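Local coordinates for protein lipase, class 3 (Penicillium roqueforti FM164, PDB 6L7N) that probably hydrolyses the ester bonds of lipids such as triacylglycerols, as a fungal class 3 lipase of the alpha/beta-hydrolase fold, at residues Val78-Arg83 / Lys127-Ala132; Tyr220-Pro225 / Lys262-Lys267; Ala95-Thr100 / Pro204-Leu209; Lys236-Asp239 / Phe244-Asn247; Ala34-Ser37 / Asn42-Gln45. All blocks are in the same frame, centred on the assembly; numbering follows the deposited sequence.

Contact 1: Val78-Arg83 / Lys127-Ala132; sequences VVLSFR and KELKEA
Leu-129 reaches from helix 112-135 to Val-78 and Leu-80 on strand 77-83. This is helix-on-sheet packing in an alpha/beta-hydrolase fold. The local segments run nearly antiparallel, at 161°, and their axes approach to 10.2 Å. Apolar side chains fill that gap, and no hydrogen bond crosses it.

Leu-129 uses both of its methyl branches. Its CG is trans to the carbonyl carbon and beside the backbone N (chi1 -80°). The CA–CB bond does not aim straight at the strand, but this rotation brings the two methyls closer. CD2 meets CG1 of Val-78 at 3.9 Å, and the two side chains pass each other at a slant. CD1 meets CD2 of Leu-80 at 4.0 Å, with those side chains crossing at about a right angle. One leucine therefore spans two strand residues that face the same side of the sheet.

Both strand residues point toward the helix. In Val-78, CG1 lies trans to the backbone N and takes the leucine. CG2, trans to the carbonyl carbon, leans toward Ala-132. Leu-160 of helix 148-161 touches both Leu-80 and Leu-129, so that helix borders the same apolar patch. Ile-69 of the neighbouring strand also packs on Val-78. Nearer the helix end, Ala-132 directs its CB at the strand, and Val-78 CG2 lies 4.4 Å from Ala-132 O.

Contact 2: Tyr220-Pro225 / Lys262-Lys267; sequences YWITSP and KWYFMK
Ile-222 sends its delta methyl between the rings of Tyr-264 and Phe-265. Ile-222 is the last residue of strand 219-222, in the large mixed sheet of the alpha/beta-hydrolase fold. The two aromatic residues belong to the C-terminal segment 262-267, which has no regular structure.

One part of the contact is CH-pi. Ile-222 CD1 stands over a face of the Phe-265 ring, 4.2 Å from its centroid and 28° off the ring normal. It is shifted toward the CE2 and CZ side, and the distance from CD1 to CE2 is 3.9 Å. The backbone of Phe-265 has a positive phi, and its CB points away from the strand. Its CG lies trans to the carbonyl carbon (chi1 -57°), which brings the ring back toward Ile-222.

Plain apolar packing makes up the rest. The same CD1 touches CD2 of Tyr-264 at 4.0 Å, coming at a slant to that ring. Phe-12 and Asp-13 of helix 6-22 also touch Phe-265.

No hydrogen bond crosses the contact; the polar groups of Tyr-264 are used elsewhere. Within segment 262-267, Tyr-264 N donates to Met-266 O at 3.1 Å. The tyrosine hydroxyl reaches further, toward the probable active site. There Tyr-264 OH is hydrogen-bonded to OD2 of Asp-201, the likely acid of a Ser-His-Asp triad.

Contact 3: Ala95-Thr100 / Pro204-Leu209; sequences AIFVYT and PKLPLL
Phe-97 has its CG trans to the carbonyl carbon and beside the backbone N (chi1 -52°), which lays a ring face against Pro-207. The proline follows a cis peptide bond. Its ring turns toward segment 95-100 and puts CB and CG on the aromatic surface.

The main interaction is CH-pi. Pro-207 CG sits 3.5 Å from the centroid of the Phe-97 ring, only 12° off the normal, so it is almost exactly above the ring centre. Pro-207 CB lies beside it and comes within 3.5 Å of Phe-97 CD2. The two side chains slant past one another, and the pyrrolidine covers the CD2 side more than the CD1 side. On the opposite face of the phenyl ring, Ala-95 O stands 3.9 Å above the plane, offset toward the rim.

Segment 95-100 follows helix 88-94. By its place in the class 3 lipase fold, that helix probably forms part of the lid over the active site. Trp-91 of the helix meets the Phe-97 ring as well. Segment 204-209 belongs to the loop between strands 193-198 and 213-214. Pro-207 O in that loop accepts a hydrogen bond from Arg-177, and Tyr-213 packs on both Phe-97 and Pro-207. At the far end of the phenyl ring, Phe-97 CZ touches Leu-206 CB at 4.2 Å, and these two side chains cross at about a right angle.

Contact 4: Lys236-Asp239 / Phe244-Asn247; sequences KVID and FAGN
Ile-238 divides its branches between two neighbours, Ala-245 and Gly-246. Its CB points toward segment 244-247. The gamma methyl CG2 is trans to the backbone N and meets Ala-245 CB at 3.7 Å. This is a methyl-to-methyl contact, because the alanine CB also points toward the strand.

The longer branch goes to the next residue. CG1 lies trans to the carbonyl carbon and carries CD1 onto the backbone of Gly-246. CD1 comes to 3.7 Å from Gly-246 CA, and CG1 to 4.1 Å from the same atom. Gly-246 has no side chain, so the methyl can rest directly on its backbone, which here has a positive phi.

Strand 235-238 is an outermost strand of the mixed alpha/beta-hydrolase sheet. A short loop leads from it to helix 246-249, and Ile-238 packs on the chain around Ala-245 and Gly-246 that leads into this helix region. Trp-221 of the adjacent strand also touches Ile-238. Glu-219 of that strand ties the two parts further: it shares a backbone bond with Ile-238, and Asn-247 N donates to Glu-219 OE2. The side chain of Asn-247 turns away, and its ND2 donates to Thr-199 O and Asp-201 O.

Contact 5: Ala34-Ser37 / Asn42-Gln45; sequences AKIS and NCPQ
Ser-37 and Cys-43 are the closest CA pair, 7.2 Å apart with a short loop between them, Ser-37 in an extended conformation and Cys-43 at the N-cap position just before helix 44-49.

The sulfur of Cys-43 makes the contact. Its chi1 is 65°, which places SG between the backbone N and the carbonyl carbon of its own residue and aims it at segment 34-37. SG lies 4.1 Å from Ser-37 C, against the backbone rather than the side chain, since Ser-37 CB points away. Ile-36 comes from the buried side, with CG2 at 4.3 Å from the sulfur. This is loose van der Waals packing, and no hydrogen bond crosses.

Ile-36 also packs on Phe-68 and Ala-70 of strand 66-72, and Ser-37 N donates to Asp-27 OD1. Before the cysteine, Asn-42 uses both ends of its amide: OD1 with Tyr-24 OH, and ND2 with Lys-267 O.

Cys-43 SG is bonded to Cys-38 SG, next to Ser-37. The contact thus lies at the base of a small loop closed by the Cys-38–Cys-43 disulfide, which ties the entry of helix 44-49 to the preceding chain in the N-terminal region of this class 3 lipase.

How the contacts relate
Contacts 1, 2 and 4 all reach the large mixed sheet. Contact 1 is buried aliphatic packing on one side of the chain's centre, while contacts 2 and 4 lie on the other. Contacts 2 and 4 use neighbouring strands, 219-222 and 235-238, but contact 4 is at the sheet's edge and only partly buried. Contacts 3 and 5 are mostly buried loop contacts, with Phe-97 partly exposed and Ser-37 exposed. Aromatic faces meet CH groups in contacts 2 and 3, whereas contact 4 sets isoleucine methyls on an alanine methyl and a glycine backbone. Contact 3 meets contact 2 where Tyr-264 packs on Pro-204. Contact 5 alone involves a disulfide sulfur. It meets contact 2 through Asn-42.

Contact 1: Val78-Arg83 / Lys127-Ala132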
# COMPACT_ATOMS: atom_id res chain seq x y z
N VAL A 78 12.66 -2.91 8.54
CA VAL A 78 13.00 -2.27 7.28
C VAL A 78 11.69 -2.00 6.56
O VAL A 78 10.83 -2.88 6.51
CB VAL A 78 13.92 -3.16 6.44
CG1 VAL A 78 14.19 -2.55 5.09
CG2 VAL A 78 15.24 -3.39 7.20
N VAL A 79 11.53 -0.78 6.05
CA VAL A 79 10.26 -0.31 5.50
C VAL A 79 10.47 0.06 4.04
O VAL A 79 11.31 0.91 3.72
CB VAL A 79 9.70 0.89 6.29
CG1 VAL A 79 8.40 1.40 5.66
CG2 VAL A 79 9.50 0.52 7.76
N LEU A 80 9.70 -0.57 3.17
CA LEU A 80 9.70 -0.28 1.74
C LEU A 80 8.38 0.39 1.45
O LEU A 80 7.33 -0.25 1.53
CB LEU A 80 9.85 -1.57 0.94
CG LEU A 80 9.69 -1.48 -0.58
CD1 LEU A 80 10.59 -0.39 -1.17
CD2 LEU A 80 10.00 -2.86 -1.19
N SER A 81 8.42 1.67 1.09
CA SER A 81 7.21 2.47 0.91
C SER A 81 7.10 2.94 -0.53
O SER A 81 8.08 3.45 -1.10
CB SER A 81 7.22 3.68 1.85
OG SER A 81 6.19 4.58 1.51
N PHE A 82 5.90 2.78 -1.10
CA PHE A 82 5.60 3.16 -2.48
C PHE A 82 4.53 4.24 -2.55
O PHE A 82 3.47 4.10 -1.92
CB PHE A 82 5.11 1.97 -3.31
CG PHE A 82 6.14 0.91 -3.55
CD1 PHE A 82 7.06 1.04 -4.57
CD2 PHE A 82 6.16 -0.23 -2.76
CE1 PHE A 82 8.00 0.05 -4.79
CE2 PHE A 82 7.09 -1.21 -2.98
CZ PHE A 82 8.02 -1.08 -4.00
N ARG A 83 4.79 5.27 -3.34
CA ARG A 83 3.78 6.23 -3.80
C ARG A 83 3.62 6.05 -5.30
O ARG A 83 4.62 6.05 -6.04
CB ARG A 83 4.20 7.67 -3.46
CG ARG A 83 3.10 8.70 -3.66
CD ARG A 83 3.62 9.97 -4.37
NE ARG A 83 3.83 9.73 -5.80
CZ ARG A 83 4.63 10.46 -6.57
NH1 ARG A 83 4.76 10.15 -7.86
NH2 ARG A 83 5.28 11.49 -6.07
N LYS A 127 18.41 -5.58 -4.73
CA LYS A 127 19.81 -5.49 -4.28
C LYS A 127 19.93 -4.62 -3.02
O LYS A 127 20.64 -4.97 -2.05
CB LYS A 127 20.69 -4.95 -5.41
CG LYS A 127 20.73 -5.85 -6.66
CD LYS A 127 21.60 -5.21 -7.74
CE LYS A 127 21.49 -5.95 -9.06
NZ LYS A 127 21.95 -5.09 -10.18
N GLU A 128 19.21 -3.49 -3.00
CA GLU A 128 19.23 -2.59 -1.85
C GLU A 128 18.68 -3.28 -0.60
O GLU A 128 19.22 -3.13 0.50
CB GLU A 128 18.42 -1.33 -2.16
CG GLU A 128 18.99 -0.45 -3.27
CD GLU A 128 18.05 0.68 -3.70
OE1 GLU A 128 18.50 1.61 -4.42
OE2 GLU A 128 16.85 0.65 -3.32
N LEU A 129 17.57 -3.99 -0.75
CA LEU A 129 17.00 -4.68 0.39
C LEU A 129 17.96 -5.73 0.92
O LEU A 129 18.07 -5.91 2.13
CB LEU A 129 15.67 -5.32 -0.00
CG LEU A 129 14.48 -4.37 -0.03
CD1 LEU A 129 13.27 -5.14 -0.55
CD2 LEU A 129 14.23 -3.81 1.37
N LYS A 130 18.66 -6.43 0.03
CA LYS A 130 19.62 -7.41 0.52
C LYS A 130 20.64 -6.73 1.42
O LYS A 130 20.94 -7.22 2.52
CB LYS A 130 20.30 -8.14 -0.64
CG LYS A 130 21.31 -9.19 -0.19
CD LYS A 130 21.88 -9.96 -1.36
CE LYS A 130 22.91 -10.99 -0.88
NZ LYS A 130 23.65 -11.57 -2.03
N GLU A 131 21.11 -5.56 1.00
CA GLU A 131 22.08 -4.82 1.81
C GLU A 131 21.49 -4.41 3.16
O GLU A 131 22.09 -4.64 4.22
CB GLU A 131 22.56 -3.60 1.05
CG GLU A 131 23.92 -3.74 0.47
CD GLU A 131 24.39 -2.45 -0.14
OE1 GLU A 131 24.59 -1.48 0.62
OE2 GLU A 131 24.49 -2.39 -1.38
N ALA A 132 20.30 -3.79 3.14
CA ALA A 132 19.76 -3.23 4.38
C ALA A 132 19.33 -4.33 5.35
O ALA A 132 19.49 -4.19 6.57
CB ALA A 132 18.59 -2.29 4.05

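Contact 2: Tyr220-Pro225 / Lys262-Lys267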
# COMPACT_ATOMS: atom_id res chain seq x y z
N TYR A 220 -9.95 -4.74 5.75
CA TYR A 220 -10.15 -3.93 6.95
C TYR A 220 -10.90 -2.68 6.49
O TYR A 220 -10.30 -1.76 5.93
CB TYR A 220 -8.83 -3.59 7.62
CG TYR A 220 -8.25 -4.79 8.33
CD1 TYR A 220 -8.56 -5.04 9.67
CD2 TYR A 220 -7.43 -5.70 7.67
CE1 TYR A 220 -8.04 -6.15 10.33
CE2 TYR A 220 -6.91 -6.81 8.33
CZ TYR A 220 -7.22 -7.03 9.65
OH TYR A 220 -6.71 -8.13 10.32
N TRP A 221 -12.20 -2.67 6.72
CA TRP A 221 -13.10 -1.64 6.22
C TRP A 221 -13.34 -0.63 7.33
O TRP A 221 -14.02 -0.93 8.32
CB TRP A 221 -14.41 -2.29 5.76
CG TRP A 221 -15.38 -1.39 5.08
CD1 TRP A 221 -15.11 -0.28 4.33
CD2 TRP A 221 -16.81 -1.53 5.10
NE1 TRP A 221 -16.29 0.28 3.87
CE2 TRP A 221 -17.34 -0.48 4.33
CE3 TRP A 221 -17.68 -2.45 5.69
CZ2 TRP A 221 -18.71 -0.32 4.14
CZ3 TRP A 221 -19.04 -2.30 5.50
CH2 TRP A 221 -19.55 -1.24 4.72
N ILE A 222 -12.77 0.56 7.17
CA ILE A 222 -12.97 1.67 8.08
C ILE A 222 -14.29 2.34 7.74
O ILE A 222 -14.46 2.86 6.63
CB ILE A 222 -11.81 2.68 7.99
CG1 ILE A 222 -10.47 1.95 8.09
CG2 ILE A 222 -11.93 3.73 9.09
CD1 ILE A 222 -9.34 2.68 7.43
N THR A 223 -15.24 2.30 8.67
CA THR A 223 -16.59 2.78 8.41
C THR A 223 -16.83 4.19 8.93
O THR A 223 -17.88 4.77 8.62
CB THR A 223 -17.61 1.82 9.05
OG1 THR A 223 -17.36 1.75 10.45
CG2 THR A 223 -17.45 0.44 8.46
N SER A 224 -15.90 4.75 9.69
CA SER A 224 -16.05 6.10 10.21
C SER A 224 -15.85 7.13 9.09
O SER A 224 -15.19 6.85 8.09
CB SER A 224 -15.05 6.34 11.35
OG SER A 224 -13.74 5.90 11.01
N PRO A 225 -16.43 8.33 9.24
CA PRO A 225 -16.36 9.34 8.17
C PRO A 225 -14.99 9.98 7.97
O PRO A 225 -14.06 9.74 8.73
CB PRO A 225 -17.39 10.40 8.60
CG PRO A 225 -18.19 9.79 9.71
CD PRO A 225 -17.35 8.72 10.33
N LYS A 262 -8.99 9.92 0.62
CA LYS A 262 -7.82 10.55 1.22
C LYS A 262 -7.72 10.32 2.72
O LYS A 262 -6.65 10.56 3.29
CB LYS A 262 -7.82 12.05 0.89
CG LYS A 262 -7.90 12.26 -0.64
CD LYS A 262 -6.90 13.28 -1.08
CE LYS A 262 -7.30 14.05 -2.33
NZ LYS A 262 -6.46 15.29 -2.48
N TRP A 263 -8.78 9.82 3.35
CA TRP A 263 -8.90 9.77 4.80
C TRP A 263 -8.80 8.33 5.29
O TRP A 263 -9.80 7.62 5.42
CB TRP A 263 -10.22 10.44 5.22
CG TRP A 263 -10.18 11.92 4.96
CD1 TRP A 263 -10.75 12.61 3.92
CD2 TRP A 263 -9.47 12.90 5.74
NE1 TRP A 263 -10.47 13.95 4.03
CE2 TRP A 263 -9.69 14.15 5.14
CE3 TRP A 263 -8.70 12.83 6.90
CZ2 TRP A 263 -9.15 15.33 5.66
CZ3 TRP A 263 -8.17 14.00 7.42
CH2 TRP A 263 -8.40 15.24 6.79
N TYR A 264 -7.57 7.89 5.55
CA TYR A 264 -7.28 6.56 6.07
C TYR A 264 -6.47 6.79 7.33
O TYR A 264 -5.24 6.80 7.27
CB TYR A 264 -6.54 5.70 5.04
CG TYR A 264 -7.46 5.08 3.99
CD1 TYR A 264 -8.09 5.88 3.04
CD2 TYR A 264 -7.68 3.71 3.95
CE1 TYR A 264 -8.93 5.33 2.08
CE2 TYR A 264 -8.51 3.15 3.00
CZ TYR A 264 -9.14 3.96 2.07
OH TYR A 264 -9.97 3.39 1.13
N PHE A 265 -7.17 6.98 8.45
CA PHE A 265 -6.64 7.35 9.76
C PHE A 265 -6.16 8.80 9.77
O PHE A 265 -6.56 9.59 10.63
CB PHE A 265 -5.53 6.39 10.21
CG PHE A 265 -5.97 4.96 10.27
CD1 PHE A 265 -6.81 4.52 11.27
CD2 PHE A 265 -5.56 4.06 9.30
CE1 PHE A 265 -7.23 3.20 11.33
CE2 PHE A 265 -5.97 2.74 9.33
CZ PHE A 265 -6.81 2.30 10.35
N MET A 266 -5.29 9.17 8.83
CA MET A 266 -4.85 10.54 8.64
C MET A 266 -5.17 10.99 7.23
O MET A 266 -5.68 10.23 6.41
CB MET A 266 -3.34 10.71 8.90
CG MET A 266 -2.91 10.39 10.32
SD MET A 266 -3.08 8.64 10.67
CE MET A 266 -2.01 8.43 12.09
N LYS A 267 -4.86 12.26 6.94
CA LYS A 267 -4.86 12.74 5.57
C LYS A 267 -3.61 12.20 4.90
O LYS A 267 -2.55 12.84 4.94
CB LYS A 267 -4.88 14.27 5.53
CG LYS A 267 -5.41 14.84 4.25
CD LYS A 267 -5.68 16.32 4.43
CE LYS A 267 -5.04 17.11 3.32
NZ LYS A 267 -5.05 16.31 2.06

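Contact 3: Ala95-Thr100 / Pro204-Leu209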
# COMPACT_ATOMS: atom_id res chain seq x y z
N ALA A 95 -9.29 5.33 -16.59
CA ALA A 95 -8.25 4.35 -16.80
C ALA A 95 -8.83 3.06 -17.37
O ALA A 95 -9.90 2.61 -16.97
CB ALA A 95 -7.50 4.05 -15.50
N ILE A 96 -8.11 2.52 -18.33
CA ILE A 96 -8.35 1.23 -18.93
C ILE A 96 -7.38 0.24 -18.29
O ILE A 96 -6.23 0.60 -17.99
CB ILE A 96 -8.14 1.33 -20.45
CG1 ILE A 96 -9.35 2.01 -21.10
CG2 ILE A 96 -7.86 0.01 -21.08
CD1 ILE A 96 -10.65 1.64 -20.46
N PHE A 97 -7.83 -0.97 -18.04
CA PHE A 97 -6.96 -1.96 -17.42
C PHE A 97 -6.55 -3.01 -18.46
O PHE A 97 -7.16 -3.13 -19.52
CB PHE A 97 -7.67 -2.57 -16.22
CG PHE A 97 -8.20 -1.52 -15.29
CD1 PHE A 97 -7.31 -0.64 -14.68
CD2 PHE A 97 -9.56 -1.34 -15.10
CE1 PHE A 97 -7.77 0.36 -13.83
CE2 PHE A 97 -10.03 -0.33 -14.27
CZ PHE A 97 -9.13 0.52 -13.63
N VAL A 98 -5.45 -3.71 -18.18
CA VAL A 98 -4.93 -4.76 -19.07
C VAL A 98 -4.31 -5.85 -18.20
O VAL A 98 -3.57 -5.56 -17.26
CB VAL A 98 -3.88 -4.21 -20.07
CG1 VAL A 98 -3.36 -5.33 -20.96
CG2 VAL A 98 -4.42 -3.07 -20.91
N TYR A 99 -4.59 -7.11 -18.53
CA TYR A 99 -3.95 -8.22 -17.84
C TYR A 99 -2.51 -8.40 -18.30
O TYR A 99 -2.14 -8.04 -19.43
CB TYR A 99 -4.69 -9.53 -18.09
CG TYR A 99 -6.04 -9.63 -17.44
CD1 TYR A 99 -6.16 -9.74 -16.06
CD2 TYR A 99 -7.19 -9.63 -18.20
CE1 TYR A 99 -7.39 -9.85 -15.47
CE2 TYR A 99 -8.43 -9.74 -17.62
CZ TYR A 99 -8.53 -9.84 -16.25
OH TYR A 99 -9.77 -9.95 -15.67
N THR A 100 -1.70 -9.01 -17.43
CA THR A 100 -0.38 -9.49 -17.81
C THR A 100 0.01 -10.65 -16.91
O THR A 100 -0.54 -10.83 -15.82
CB THR A 100 0.70 -8.39 -17.74
OG1 THR A 100 1.86 -8.83 -18.45
CG2 THR A 100 1.11 -8.13 -16.29
N PRO A 204 -10.64 1.50 -4.22
CA PRO A 204 -10.61 0.04 -4.00
C PRO A 204 -11.69 -0.72 -4.75
O PRO A 204 -11.72 -1.96 -4.66
CB PRO A 204 -10.82 -0.09 -2.48
CG PRO A 204 -10.33 1.21 -1.93
CD PRO A 204 -10.74 2.22 -2.95
N LYS A 205 -12.60 -0.05 -5.44
CA LYS A 205 -13.63 -0.75 -6.20
C LYS A 205 -13.17 -1.11 -7.60
O LYS A 205 -13.90 -1.80 -8.32
CB LYS A 205 -14.90 0.10 -6.26
CG LYS A 205 -15.46 0.46 -4.88
CD LYS A 205 -16.65 1.39 -5.01
CE LYS A 205 -17.27 1.72 -3.66
NZ LYS A 205 -18.59 2.44 -3.87
N LEU A 206 -11.98 -0.69 -7.99
CA LEU A 206 -11.47 -0.86 -9.34
C LEU A 206 -10.15 -1.62 -9.34
O LEU A 206 -9.38 -1.55 -8.37
CB LEU A 206 -11.28 0.50 -10.04
CG LEU A 206 -12.60 1.20 -10.44
CD1 LEU A 206 -12.42 2.68 -10.70
CD2 LEU A 206 -13.26 0.52 -11.64
N PRO A 207 -9.87 -2.40 -10.39
CA PRO A 207 -10.84 -2.78 -11.43
C PRO A 207 -12.02 -3.59 -10.87
O PRO A 207 -11.94 -4.04 -9.76
CB PRO A 207 -10.02 -3.61 -12.41
CG PRO A 207 -8.61 -3.20 -12.19
CD PRO A 207 -8.49 -2.78 -10.74
N LEU A 208 -13.10 -3.74 -11.64
CA LEU A 208 -14.32 -4.34 -11.11
C LEU A 208 -14.20 -5.85 -10.98
O LEU A 208 -13.47 -6.51 -11.73
CB LEU A 208 -15.50 -4.02 -12.03
CG LEU A 208 -15.70 -2.54 -12.28
CD1 LEU A 208 -16.70 -2.32 -13.41
CD2 LEU A 208 -16.15 -1.84 -11.00
N LEU A 209 -14.96 -6.40 -10.03
CA LEU A 209 -15.11 -7.85 -9.97
C LEU A 209 -15.51 -8.40 -11.33
O LEU A 209 -14.97 -9.42 -11.78
CB LEU A 209 -16.16 -8.24 -8.92
CG LEU A 209 -15.70 -8.22 -7.47
CD1 LEU A 209 -16.86 -8.54 -6.56
CD2 LEU A 209 -14.57 -9.20 -7.30

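Contact 4: Lys236-Asp239 / Phe244-Asn247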
# COMPACT_ATOMS: atom_id res chain seq x y z
N LYS A 236 -14.46 -2.95 10.32
CA LYS A 236 -15.06 -4.26 10.12
C LYS A 236 -14.12 -5.11 9.28
O LYS A 236 -13.50 -4.62 8.34
CB LYS A 236 -16.42 -4.13 9.41
CG LYS A 236 -17.31 -3.03 9.96
CD LYS A 236 -18.74 -3.51 10.14
CE LYS A 236 -19.69 -2.33 10.28
NZ LYS A 236 -19.08 -1.23 11.10
N VAL A 237 -13.99 -6.39 9.63
CA VAL A 237 -13.12 -7.28 8.88
C VAL A 237 -13.99 -8.15 7.98
O VAL A 237 -14.92 -8.82 8.45
CB VAL A 237 -12.23 -8.12 9.83
CG1 VAL A 237 -11.14 -8.83 9.05
CG2 VAL A 237 -11.61 -7.20 10.86
N ILE A 238 -13.73 -8.08 6.68
CA ILE A 238 -14.51 -8.82 5.67
C ILE A 238 -13.62 -9.91 5.11
O ILE A 238 -12.51 -9.63 4.63
CB ILE A 238 -15.04 -7.88 4.58
CG1 ILE A 238 -16.06 -6.92 5.17
CG2 ILE A 238 -15.68 -8.66 3.46
CD1 ILE A 238 -15.57 -5.53 5.28
N ASP A 239 -14.09 -11.16 5.16
CA ASP A 239 -13.21 -12.30 4.89
C ASP A 239 -13.22 -12.77 3.43
O ASP A 239 -12.42 -13.64 3.08
CB ASP A 239 -13.56 -13.46 5.82
CG ASP A 239 -13.53 -13.05 7.28
OD1 ASP A 239 -12.81 -12.09 7.60
OD2 ASP A 239 -14.20 -13.70 8.12
N PHE A 244 -21.23 -7.91 -2.54
CA PHE A 244 -22.18 -7.31 -1.60
C PHE A 244 -21.58 -7.00 -0.23
O PHE A 244 -22.31 -6.56 0.66
CB PHE A 244 -23.40 -8.22 -1.41
CG PHE A 244 -23.06 -9.68 -1.27
CD1 PHE A 244 -22.95 -10.50 -2.39
CD2 PHE A 244 -22.85 -10.23 -0.02
CE1 PHE A 244 -22.64 -11.84 -2.25
CE2 PHE A 244 -22.54 -11.58 0.12
CZ PHE A 244 -22.42 -12.38 -0.98
N ALA A 245 -20.29 -7.23 -0.03
CA ALA A 245 -19.69 -7.01 1.28
C ALA A 245 -18.76 -5.80 1.26
O ALA A 245 -18.19 -5.44 0.23
CB ALA A 245 -18.91 -8.24 1.74
N GLY A 246 -18.64 -5.16 2.43
CA GLY A 246 -17.70 -4.08 2.65
C GLY A 246 -17.76 -2.94 1.65
O GLY A 246 -18.83 -2.54 1.14
N ASN A 247 -16.57 -2.40 1.37
CA ASN A 247 -16.45 -1.23 0.49
C ASN A 247 -17.09 -1.51 -0.87
O ASN A 247 -17.86 -0.69 -1.38
CB ASN A 247 -14.97 -0.84 0.36
CG ASN A 247 -14.69 0.12 -0.79
OD1 ASN A 247 -14.18 -0.29 -1.84
ND2 ASN A 247 -14.98 1.39 -0.58

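Contact 5: Ala34-Ser37 / Asn42-Gln45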
# COMPACT_ATOMS: atom_id res chain seq x y z
N ALA A 34 19.34 10.68 5.97
CA ALA A 34 18.44 11.73 6.43
C ALA A 34 17.23 11.13 7.14
O ALA A 34 16.81 10.00 6.86
CB ALA A 34 17.97 12.58 5.25
N LYS A 35 16.66 11.90 8.06
CA LYS A 35 15.47 11.48 8.79
C LYS A 35 14.21 11.69 7.96
O LYS A 35 14.07 12.71 7.29
CB LYS A 35 15.35 12.26 10.10
CG LYS A 35 16.62 12.22 10.95
CD LYS A 35 16.78 13.47 11.81
CE LYS A 35 18.02 13.36 12.69
NZ LYS A 35 17.95 14.23 13.90
N ILE A 36 13.30 10.71 7.99
CA ILE A 36 11.98 10.91 7.41
C ILE A 36 11.26 12.03 8.15
O ILE A 36 11.24 12.07 9.39
CB ILE A 36 11.15 9.62 7.48
CG1 ILE A 36 11.62 8.56 6.47
CG2 ILE A 36 9.67 9.92 7.28
CD1 ILE A 36 11.02 7.19 6.74
N SER A 37 10.61 12.92 7.40
CA SER A 37 9.88 14.02 8.01
C SER A 37 8.68 14.35 7.14
O SER A 37 8.74 14.25 5.92
CB SER A 37 10.76 15.27 8.19
OG SER A 37 10.11 16.18 9.04
N ASN A 42 1.70 14.89 9.32
CA ASN A 42 0.89 13.69 9.23
C ASN A 42 1.71 12.39 9.32
O ASN A 42 1.20 11.32 9.00
CB ASN A 42 0.04 13.70 7.95
CG ASN A 42 0.86 13.85 6.69
OD1 ASN A 42 2.00 14.32 6.72
ND2 ASN A 42 0.28 13.44 5.56
N CYS A 43 2.97 12.47 9.77
CA CYS A 43 3.58 11.21 10.21
C CYS A 43 4.31 11.37 11.55
O CYS A 43 5.50 11.04 11.65
CB CYS A 43 4.52 10.65 9.12
SG CYS A 43 6.01 11.60 8.70
N PRO A 44 3.63 11.85 12.60
CA PRO A 44 4.36 12.14 13.85
C PRO A 44 4.98 10.90 14.48
O PRO A 44 6.09 10.99 15.02
CB PRO A 44 3.28 12.75 14.75
CG PRO A 44 1.98 12.22 14.21
CD PRO A 44 2.19 12.18 12.72
N GLN A 45 4.30 9.75 14.44
CA GLN A 45 4.87 8.56 15.08
C GLN A 45 6.05 8.01 14.28
O GLN A 45 6.97 7.40 14.86
CB GLN A 45 3.78 7.51 15.27
CG GLN A 45 2.70 7.94 16.26
CD GLN A 45 1.70 6.83 16.55
OE1 GLN A 45 1.43 5.98 15.71
NE2 GLN A 45 1.15 6.83 17.76